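Local coordinates for acetylxylan esterase / glucomannan deacetylase (Cellvibrio japonicus, PDB 2WAA), which removes acetyl groups from xylan and glucomannan as a family 2 carbohydrate esterase, contributing to the breakdown of plant cell wall polysaccharides, at residues Leu34-Tyr38 / Pro39-Leu43; Leu117-Gly121 / Thr122-Pro126; Met169-Ala172 / Lys173-Ala177. One frame throughout, in Å; residues are numbered along the deposited sequence.

Interaction 1. Residues Leu34-Tyr38 / Pro39-Leu43; sequences LTFGY and PGVSL
V41 packs against F36 as the chain doubles back, and apolar contacts make up most of this local contact. CG1 of V41 sits over one face of the F36 ring, displaced toward the rim; this CH-pi contact is 4.2 Å from CG1 to the ring centroid. The first torsion of F36 (45°) holds CG between the backbone N and the carbonyl carbon, which swings the ring in beneath that methyl. In one of two modelled conformers of L43, CD1 comes obliquely to the same ring, 3.8 Å from F36 CE2, and meets L34 CD1 at a looser 4.4 Å. Closer to the bend, P39 CD lies at the edge of the Y38 ring.

The polar bonds lie around the bend. H103 ND1 bonds Y38 O, and the H103 backbone bonds those of G40 and V41, while Y38 OH reaches outside the bend to F205 O.

Y38 to V41 form a type II turn, with positive-phi G40 third. P39 rests on C144 and C183, about 9 Å between side chains from the inferred nucleophile S141. Strands 34-36 and 42-48 enter different sheets, making this a beta arch of the jelly-roll sandwich, set against the esterase domain.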
loop_
_atom_site.group_PDB
_atom_site.type_symbol
_atom_site.label_atom_id
_atom_site.label_comp_id
_atom_site.label_asym_id
_atom_site.label_seq_id
_atom_site.Cartn_x
_atom_site.Cartn_y
_atom_site.Cartn_z
ATOM N N LEU A 34 6.902 2.109 15.969
ATOM C CA LEU A 34 5.846 1.732 15.016
ATOM C C LEU A 34 6.305 0.534 14.233
ATOM O O LEU A 34 7.458 0.442 13.801
ATOM C CB LEU A 34 5.584 2.867 14.011
ATOM C CG LEU A 34 5.094 4.159 14.642
ATOM C CD1 LEU A 34 4.966 5.152 13.422
ATOM C CD2 LEU A 34 3.783 3.872 15.347
ATOM N N THR A 35 5.361 -0.378 14.017
ATOM C CA THR A 35 5.624 -1.549 13.189
ATOM C C THR A 35 4.608 -1.574 12.050
ATOM O O THR A 35 3.437 -1.234 12.253
ATOM C CB THR A 35 5.555 -2.849 14.041
ATOM O OG1 THR A 35 6.524 -2.765 15.096
ATOM C CG2 THR A 35 5.928 -4.049 13.191
ATOM N N PHE A 36 5.082 -1.954 10.874
ATOM C CA PHE A 36 4.225 -1.983 9.714
ATOM C C PHE A 36 4.607 -3.072 8.736
ATOM O O PHE A 36 5.772 -3.516 8.674
ATOM C CB PHE A 36 4.219 -0.592 9.035
ATOM C CG PHE A 36 5.579 0.037 8.888
ATOM C CD1 PHE A 36 6.340 -0.141 7.724
ATOM C CD2 PHE A 36 6.102 0.810 9.924
ATOM C CE1 PHE A 36 7.597 0.420 7.589
ATOM C CE2 PHE A 36 7.374 1.404 9.800
ATOM C CZ PHE A 36 8.122 1.197 8.619
ATOM N N GLY A 37 3.597 -3.516 7.969
ATOM C CA GLY A 37 3.771 -4.621 7.055
ATOM C C GLY A 37 3.248 -4.333 5.644
ATOM O O GLY A 37 3.744 -4.923 4.699
ATOM N N TYR A 38 2.224 -3.495 5.508
ATOM C CA TYR A 38 1.686 -3.222 4.167
ATOM C C TYR A 38 2.640 -2.343 3.370
ATOM O O TYR A 38 3.355 -1.545 3.943
ATOM C CB TYR A 38 0.305 -2.568 4.240
ATOM C CG TYR A 38 -0.761 -3.560 4.620
ATOM C CD1 TYR A 38 -1.127 -4.597 3.746
ATOM C CD2 TYR A 38 -1.379 -3.495 5.868
ATOM C CE1 TYR A 38 -2.098 -5.517 4.107
ATOM C CE2 TYR A 38 -2.384 -4.432 6.228
ATOM C CZ TYR A 38 -2.705 -5.441 5.344
ATOM O OH TYR A 38 -3.710 -6.363 5.653
ATOM N N PRO A 39 2.667 -2.489 2.035
ATOM C CA PRO A 39 3.601 -1.634 1.260
ATOM C C PRO A 39 3.043 -0.200 1.177
ATOM O O PRO A 39 1.840 0.004 1.417
ATOM C CB PRO A 39 3.564 -2.254 -0.150
ATOM C CG PRO A 39 2.175 -2.878 -0.220
ATOM C CD PRO A 39 1.896 -3.418 1.184
ATOM N N GLY A 40 3.919 0.778 0.958
ATOM C CA GLY A 40 3.498 2.173 0.774
ATOM C C GLY A 40 3.371 2.989 2.068
ATOM O O GLY A 40 3.104 4.210 2.008
ATOM N N VAL A 41 3.497 2.318 3.219
ATOM C CA VAL A 41 3.477 3.014 4.505
ATOM C C VAL A 41 4.624 4.033 4.447
ATOM O O VAL A 41 5.772 3.680 4.137
ATOM C CB VAL A 41 3.652 2.068 5.680
ATOM C CG1 VAL A 41 3.816 2.881 7.007
ATOM C CG2 VAL A 41 2.431 1.084 5.743
ATOM N N SER A 42 4.282 5.290 4.723
ATOM C CA SER A 42 5.198 6.385 4.515
ATOM C C SER A 42 5.304 7.215 5.809
ATOM O O SER A 42 4.269 7.705 6.315
ATOM C CB SER A 42 4.652 7.239 3.370
ATOM O OG SER A 42 4.647 6.527 2.129
ATOM N N LEU A 43 6.541 7.404 6.288
ATOM C CA LEU A 43 6.783 8.154 7.524
ATOM C C LEU A 43 7.663 9.325 7.139
ATOM O O LEU A 43 8.647 9.156 6.409
ATOM C CB LEU A 43 7.495 7.299 8.563
ATOM C CG LEU A 43 7.002 5.869 8.767
ATOM C CD1 LEU A 43 7.711 5.173 9.961
ATOM C CD2 LEU A 43 5.574 5.899 8.985
#

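Interaction 2. Residues Leu117-Gly121 / Thr122-Pro126; sequences LTLTG and TQFLP
L119 pushes a methyl group against a backbone carbonyl: its CD2 lies only 3.2 Å from Q123 O, a tight apolar-to-polar approach where the chain swings from one sheet into the other. The first torsion of L119 (174°) sets CG opposite the backbone N and sends the branch across the bend toward the returning chain.

The same side chain meets the F124 ring in two ways. CB of L119 comes against its far end, 3.7 Å from F124 CE2, while CD2 stands over one face, 4.3 Å above the plane and offset toward the rim. L117, two residues earlier and on the same side of its strand, brings CD1 obliquely to F124 CE1 at 4.1 Å in one of its two modelled conformers. The ring therefore lies against two leucines of strand 112-119, and V47, T45, H11 and I13 pack on it from neighbouring strands.

At the corner itself, G121, with no CB, takes backbone angles (phi 151°, psi -144°) that bring the position a CB would occupy close to the carbonyl O of T120. T122 and Q123 follow as a classic beta bulge, both facing A48 of strand 42-48. In one of two modelled conformers of T122, OG1 is hydrogen-bonded to A48 O, and G121 O receives weak bonds from H11 NE2 and S9 OG.

Across the bend the contact is thus van der Waals packing of leucine carbons on a phenyl ring and a backbone carbonyl, with neither charges nor hydrogen bonds between the halves. Such packing is short-ranged and depends on close fit, and the polar groups at the corner turn instead to A48, H11 and S9.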
loop_
_atom_site.group_PDB
_atom_site.type_symbol
_atom_site.label_atom_id
_atom_site.label_comp_id
_atom_site.label_asym_id
_atom_site.label_seq_id
_atom_site.Cartn_x
_atom_site.Cartn_y
_atom_site.Cartn_z
ATOM N N LEU A 117 14.163 8.268 16.182
ATOM C CA LEU A 117 15.008 9.053 15.270
ATOM C C LEU A 117 15.858 9.974 16.123
ATOM O O LEU A 117 15.330 10.561 17.099
ATOM C CB LEU A 117 14.129 9.953 14.389
ATOM C CG LEU A 117 13.131 9.397 13.381
ATOM C CD1 LEU A 117 12.422 10.553 12.623
ATOM C CD2 LEU A 117 13.869 8.453 12.402
ATOM N N THR A 118 17.123 10.147 15.737
ATOM C CA THR A 118 18.013 11.079 16.427
ATOM C C THR A 118 18.478 12.162 15.420
ATOM O O THR A 118 19.107 11.849 14.411
ATOM C CB THR A 118 19.236 10.388 17.001
ATOM O OG1 THR A 118 18.841 9.478 18.043
ATOM C CG2 THR A 118 20.227 11.471 17.592
ATOM N N LEU A 119 18.159 13.420 15.732
ATOM C CA LEU A 119 18.544 14.570 14.920
ATOM C C LEU A 119 19.726 15.229 15.597
ATOM O O LEU A 119 19.663 15.533 16.813
ATOM C CB LEU A 119 17.399 15.595 14.922
ATOM C CG LEU A 119 17.719 16.951 14.221
ATOM C CD1 LEU A 119 17.917 16.738 12.725
ATOM C CD2 LEU A 119 16.566 18.019 14.456
ATOM N N THR A 120 20.765 15.494 14.818
ATOM C CA THR A 120 21.873 16.309 15.296
ATOM C C THR A 120 21.561 17.684 14.728
ATOM O O THR A 120 21.465 17.851 13.489
ATOM C CB THR A 120 23.208 15.787 14.791
ATOM O OG1 THR A 120 23.427 14.479 15.310
ATOM C CG2 THR A 120 24.370 16.702 15.275
ATOM N N GLY A 121 21.355 18.679 15.584
ATOM C CA GLY A 121 20.871 19.963 15.042
ATOM C C GLY A 121 20.068 20.695 16.048
ATOM O O GLY A 121 20.375 20.652 17.223
ATOM N N THR A 122 19.032 21.379 15.597
ATOM C CA THR A 122 18.297 22.218 16.521
ATOM C C THR A 122 16.948 21.638 16.914
ATOM O O THR A 122 16.654 21.488 18.113
ATOM C CB THR A 122 18.186 23.661 15.991
ATOM O OG1 THR A 122 17.668 23.646 14.675
ATOM C CG2 THR A 122 19.564 24.325 15.976
ATOM N N GLN A 123 16.128 21.291 15.929
ATOM C CA GLN A 123 14.778 20.828 16.238
ATOM C C GLN A 123 14.068 20.083 15.102
ATOM O O GLN A 123 14.362 20.287 13.907
ATOM C CB GLN A 123 13.907 22.017 16.614
ATOM C CG GLN A 123 13.621 22.904 15.406
ATOM C CD GLN A 123 12.777 24.111 15.757
ATOM O OE1 GLN A 123 11.719 23.984 16.373
ATOM N NE2 GLN A 123 13.223 25.287 15.345
ATOM N N PHE A 124 13.126 19.230 15.489
ATOM C CA PHE A 124 12.179 18.716 14.531
ATOM C C PHE A 124 11.146 19.846 14.324
ATOM O O PHE A 124 10.582 20.381 15.303
ATOM C CB PHE A 124 11.474 17.485 15.110
ATOM C CG PHE A 124 12.344 16.288 15.182
ATOM C CD1 PHE A 124 12.340 15.381 14.129
ATOM C CD2 PHE A 124 13.204 16.079 16.270
ATOM C CE1 PHE A 124 13.167 14.271 14.151
ATOM C CE2 PHE A 124 14.025 14.968 16.322
ATOM C CZ PHE A 124 14.022 14.051 15.278
ATOM N N LEU A 125 10.849 20.156 13.068
ATOM C CA LEU A 125 9.784 21.113 12.742
ATOM C C LEU A 125 8.409 20.402 12.730
ATOM O O LEU A 125 8.377 19.190 12.897
ATOM C CB LEU A 125 10.147 21.781 11.419
ATOM C CG LEU A 125 11.491 22.562 11.492
ATOM C CD1 LEU A 125 11.879 23.015 10.113
ATOM C CD2 LEU A 125 11.351 23.769 12.395
ATOM N N PRO A 126 7.282 21.150 12.585
ATOM C CA PRO A 126 5.948 20.553 12.558
ATOM C C PRO A 126 5.879 19.507 11.462
ATOM O O PRO A 126 6.509 19.657 10.403
ATOM C CB PRO A 126 5.020 21.726 12.177
ATOM C CG PRO A 126 5.747 22.940 12.730
ATOM C CD PRO A 126 7.216 22.614 12.397
#

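Interaction 3. Residues Met169-Ala172 / Lys173-Ala177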
loop_
_atom_site.group_PDB
_atom_site.type_symbol
_atom_site.label_atom_id
_atom_site.label_comp_id
_atom_site.label_asym_id
_atom_site.label_seq_id
_atom_site.Cartn_x
_atom_site.Cartn_y
_atom_site.Cartn_z
ATOM N N MET A 169 -0.260 4.174 -5.848
ATOM C CA MET A 169 0.419 5.398 -5.376
ATOM C C MET A 169 0.494 6.489 -6.454
ATOM O O MET A 169 0.309 7.678 -6.139
ATOM C CB MET A 169 1.771 5.109 -4.731
ATOM C CG MET A 169 1.662 4.118 -3.532
ATOM S SD MET A 169 3.066 4.313 -2.369
ATOM C CE MET A 169 2.454 5.562 -1.244
ATOM N N LEU A 170 0.681 6.092 -7.717
ATOM C CA LEU A 170 0.700 7.089 -8.810
ATOM C C LEU A 170 -0.661 7.727 -8.974
ATOM O O LEU A 170 -0.725 8.930 -9.200
ATOM C CB LEU A 170 1.090 6.449 -10.153
ATOM C CG LEU A 170 2.530 5.963 -10.180
ATOM C CD1 LEU A 170 2.746 5.205 -11.466
ATOM C CD2 LEU A 170 3.457 7.151 -10.077
ATOM N N THR A 171 -1.744 6.930 -8.861
ATOM C CA THR A 171 -3.103 7.423 -8.967
ATOM C C THR A 171 -3.421 8.418 -7.818
ATOM O O THR A 171 -3.988 9.484 -8.076
ATOM C CB THR A 171 -4.105 6.262 -8.989
ATOM O OG1 THR A 171 -3.846 5.439 -10.157
ATOM C CG2 THR A 171 -5.522 6.760 -9.043
ATOM N N ALA A 172 -3.069 8.039 -6.587
ATOM C CA ALA A 172 -3.257 8.918 -5.410
ATOM C C ALA A 172 -2.512 10.237 -5.584
ATOM O O ALA A 172 -3.087 11.299 -5.289
ATOM C CB ALA A 172 -2.819 8.226 -4.122
ATOM N N LYS A 173 -1.279 10.166 -6.048
ATOM C CA LYS A 173 -0.474 11.389 -6.314
ATOM C C LYS A 173 -1.162 12.277 -7.364
ATOM O O LYS A 173 -1.403 13.475 -7.133
ATOM C CB LYS A 173 0.931 11.023 -6.802
ATOM C CG LYS A 173 1.820 12.232 -7.074
ATOM C CD LYS A 173 3.147 11.707 -7.598
ATOM C CE LYS A 173 4.259 12.754 -7.454
ATOM N NZ LYS A 173 4.237 13.596 -8.677
ATOM N N ALA A 174 -1.544 11.692 -8.495
ATOM C CA ALA A 174 -2.325 12.466 -9.486
ATOM C C ALA A 174 -3.608 13.108 -8.908
ATOM O O ALA A 174 -3.987 14.250 -9.282
ATOM C CB ALA A 174 -2.601 11.590 -10.740
ATOM N N LEU A 175 -4.278 12.436 -7.958
ATOM C CA LEU A 175 -5.506 12.944 -7.395
ATOM C C LEU A 175 -5.289 13.808 -6.132
ATOM O O LEU A 175 -6.267 14.124 -5.457
ATOM C CB LEU A 175 -6.453 11.785 -7.015
ATOM C CG LEU A 175 -6.906 10.937 -8.203
ATOM C CD1 LEU A 175 -7.688 9.735 -7.736
ATOM C CD2 LEU A 175 -7.712 11.827 -9.136
ATOM N N ASP A 176 -4.032 14.126 -5.832
ATOM C CA ASP A 176 -3.662 14.911 -4.616
ATOM C C ASP A 176 -4.306 14.310 -3.377
ATOM O O ASP A 176 -5.029 14.976 -2.620
ATOM C CB ASP A 176 -4.115 16.375 -4.755
ATOM C CG ASP A 176 -3.463 17.299 -3.710
ATOM O OD1 ASP A 176 -2.401 16.951 -3.133
ATOM O OD2 ASP A 176 -4.021 18.377 -3.493
ATOM N N ALA A 177 -4.050 13.015 -3.185
ATOM C CA ALA A 177 -4.709 12.269 -2.134
ATOM C C ALA A 177 -3.727 11.449 -1.334
ATOM O O ALA A 177 -2.659 11.042 -1.821
ATOM C CB ALA A 177 -5.801 11.341 -2.703
#
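The flat groups that meet between M169-A172 and K173-A177 are peptide units, joined at their edges: each carbonyl presents its oxygen end to an N-H further along the chain. K173 N bonds M169 O at 3.0 Å, and A174 N bonds L170 O at the same distance, both in the i to i+4 pattern of an alpha helix. L175 N bonds T171 O at 3.0 Å and, weakly, A172 O.

L175 is the first residue to leave helical backbone angles at the end of helix 167-174, and the carbonyl of A172, most of a turn back, accepts the closing bond. Besides the weak bond from L175 its oxygen takes A177 N at 2.9 Å, and D176 N bonds K173 O at 3.0 Å. This pair of bonds, with D176 at positive phi (50°), is a Schellman motif. It closes the helix of the beta-alpha-beta unit 133-139, 167-174, 177-183 and releases the chain straight into strand 177-183, part of the parallel sheet of the SGNH hydrolase domain.

Among the side chains, T171 and L175 lie side by side and point the same way, CG2 of T171 3.9 Å from L175 CD1. T171 keeps CG2 opposite its backbone N, which leaves OG1 beside that N, where it bonds back to Y167 O. L175 CG packs 3.3 Å from T171 O, a van der Waals contact. The T171 side chain packs on helix 319-337 at A326, T330 and L333, while A172 and L175 lean on I135 of strand 133-139. R133 NH1 bonds L175 O just beyond the helix end.

In the fold
Along the chain the three contacts come in series. Interactions 1 and 2 both belong to the N-terminal jelly-roll domain, their centres 22 Å apart. They share both of its sheets: strand 34-36 neighbours strand 112-119 in one, and strand 42-48 neighbours strand 123-124 in the other. Each crosses between the sheets, one beside the esterase domain and the other far out on the sandwich. Interaction 3 lies in that esterase domain, its centre 18 Å from that of interaction 1 and 29 Å from that of interaction 2. One place where the domains touch is M169 CE on G40 O, 3.6 Å, so the turn at 38-41 forms part of the interface between them.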